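Local atomic coordinates of putative N-acetylneuraminate lyase ([Ruminococcus] gnavus ATCC 29149, PDB entry 6RB7), a protein that belongs to the dihydrodipicolinate synthetase family of (beta/alpha)8-barrel proteins. Residues Glu58-Leu63 / Glu97-Val102. Residues are numbered along the deposited sequence; the frame is centred on the assembly and turned at random.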
loop_
_atom_site.group_PDB
_atom_site.type_symbol
_atom_site.label_atom_id
_atom_site.label_comp_id
_atom_site.label_asym_id
_atom_site.label_seq_id
_atom_site.Cartn_x
_atom_site.Cartn_y
_atom_site.Cartn_z
ATOM N N GLU A 58 21.731 25.234 -26.418
ATOM C CA GLU A 58 20.858 25.721 -27.516
ATOM C C GLU A 58 19.461 25.088 -27.399
ATOM O O GLU A 58 18.468 25.808 -27.625
ATOM C CB GLU A 58 21.506 25.411 -28.873
ATOM C CG GLU A 58 22.918 25.995 -28.968
ATOM C CD GLU A 58 24.114 25.070 -28.719
ATOM O OE1 GLU A 58 24.206 24.352 -27.637
ATOM O OE2 GLU A 58 24.986 25.076 -29.617
ATOM N N GLY A 59 19.377 23.811 -27.041
ATOM C CA GLY A 59 18.086 23.127 -26.833
ATOM C C GLY A 59 17.308 23.738 -25.704
ATOM O O GLY A 59 16.097 23.984 -25.848
ATOM N N VAL A 60 17.987 24.016 -24.593
ATOM C CA VAL A 60 17.328 24.660 -23.421
ATOM C C VAL A 60 16.804 26.043 -23.835
ATOM O O VAL A 60 15.657 26.407 -23.515
ATOM C CB VAL A 60 18.270 24.739 -22.211
ATOM C CG1 VAL A 60 17.661 25.608 -21.109
ATOM C CG2 VAL A 60 18.675 23.384 -21.682
ATOM N N GLN A 61 17.620 26.835 -24.547
ATOM C CA GLN A 61 17.169 28.177 -24.935
ATOM C C GLN A 61 15.964 28.057 -25.875
ATOM O O GLN A 61 15.020 28.834 -25.718
ATOM C CB GLN A 61 18.333 28.956 -25.546
ATOM C CG GLN A 61 19.421 29.266 -24.567
ATOM C CD GLN A 61 20.529 30.073 -25.203
ATOM O OE1 GLN A 61 20.328 30.695 -26.265
ATOM N NE2 GLN A 61 21.706 29.998 -24.595
ATOM N N GLY A 62 15.982 27.084 -26.780
ATOM C CA GLY A 62 14.874 26.837 -27.719
ATOM C C GLY A 62 13.574 26.568 -26.978
ATOM O O GLY A 62 12.520 27.142 -27.293
ATOM N N LEU A 63 13.642 25.656 -26.005
ATOM C CA LEU A 63 12.418 25.303 -25.262
ATOM C C LEU A 63 11.941 26.478 -24.399
ATOM O O LEU A 63 10.724 26.687 -24.279
ATOM C CB LEU A 63 12.657 24.036 -24.437
ATOM C CG LEU A 63 11.408 23.504 -23.740
ATOM C CD1 LEU A 63 10.335 23.071 -24.725
ATOM C CD2 LEU A 63 11.771 22.353 -22.825
ATOM N N GLU A 97 20.850 28.135 -16.074
ATOM C CA GLU A 97 21.569 29.281 -16.687
ATOM C C GLU A 97 20.987 29.586 -18.060
ATOM O O GLU A 97 20.799 30.765 -18.366
ATOM C CB GLU A 97 23.059 28.960 -16.761
ATOM C CG GLU A 97 23.706 29.023 -15.416
ATOM C CD GLU A 97 25.114 28.442 -15.341
ATOM O OE1 GLU A 97 25.638 28.004 -16.377
ATOM O OE2 GLU A 97 25.667 28.373 -14.225
ATOM N N ASN A 98 20.728 28.570 -18.873
ATOM C CA ASN A 98 20.223 28.757 -20.250
ATOM C C ASN A 98 18.758 29.173 -20.252
ATOM O O ASN A 98 18.376 29.954 -21.112
ATOM C CB ASN A 98 20.572 27.559 -21.099
ATOM C CG ASN A 98 22.050 27.597 -21.471
ATOM O OD1 ASN A 98 22.432 28.400 -22.336
ATOM N ND2 ASN A 98 22.875 26.797 -20.793
ATOM N N VAL A 99 17.952 28.741 -19.292
ATOM C CA VAL A 99 16.584 29.300 -19.153
ATOM C C VAL A 99 16.667 30.795 -18.875
ATOM O O VAL A 99 15.984 31.608 -19.526
ATOM C CB VAL A 99 15.799 28.555 -18.046
ATOM C CG1 VAL A 99 14.491 29.297 -17.756
ATOM C CG2 VAL A 99 15.574 27.108 -18.468
ATOM N N MET A 100 17.467 31.156 -17.896
ATOM C CA MET A 100 17.472 32.560 -17.398
ATOM C C MET A 100 18.090 33.460 -18.472
ATOM O O MET A 100 17.681 34.617 -18.535
ATOM C CB MET A 100 18.230 32.653 -16.078
ATOM C CG MET A 100 17.577 31.885 -14.923
ATOM S SD MET A 100 15.831 32.262 -14.657
ATOM C CE MET A 100 15.947 33.864 -13.853
ATOM N N LYS A 101 18.971 32.913 -19.312
ATOM C CA LYS A 101 19.661 33.668 -20.394
ATOM C C LYS A 101 18.617 34.233 -21.344
ATOM O O LYS A 101 18.925 35.315 -21.918
ATOM C CB LYS A 101 20.603 32.791 -21.219
ATOM C CG LYS A 101 22.068 32.797 -20.854
ATOM C CD LYS A 101 22.965 32.502 -22.056
ATOM C CE LYS A 101 24.360 32.049 -21.663
ATOM N NZ LYS A 101 24.370 30.703 -21.030
ATOM N N VAL A 102 17.515 33.535 -21.627
ATOM C CA VAL A 102 16.663 33.944 -22.784
ATOM C C VAL A 102 15.262 34.215 -22.309
ATOM O O VAL A 102 14.445 34.620 -23.165
ATOM C CB VAL A 102 16.639 32.930 -23.948
ATOM C CG1 VAL A 102 18.002 32.784 -24.585
ATOM C CG2 VAL A 102 16.164 31.595 -23.496
#
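Gln-61 and Asn-98 join their side-chain amides in one hydrogen bond, NE2 of Gln-61 donating to OD1 of Asn-98 at 2.9 Å. The bond is nearly straight (164°) and lies in the carbonyl plane of the asparagine, the two amide planes being only 25° apart. Gln-61 gets there because its chain is extended beyond CG, which carries the amide across to helix 89-103. The same OD1 accepts a longer bond of 3.3 Å from NZ of Lys-101, which comes from above the carbonyl plane, while ND2 of Asn-98 is bound to the backbone O of Ile-94.

Apolar contacts lie beside this bond. CG1 of Val-60 rests against CB of Asn-98 at 3.5 Å and meets CG2 of Val-99 at 3.7 Å; Phe-45 touches both valines. Val-102 lies across Gln-61, its CG1 methyl set against the aliphatic part of the chain and 3.5 Å from OE1.

The helices, 57-70 and 89-103, flank strand 74-77 in sequence and pack as neighbours in the outer layer of the barrel, their short segments crossing at -48° with axes 8.2 Å apart. The bonds from Gln-61 to OD1 and from ND2 to Ile-94 together set the asparagine amide's orientation, and the Lys-101 ammonium probably polarises its carbonyl; one polar bond thus links the segments, with Val-60, Val-99 and Val-102 packed beside it.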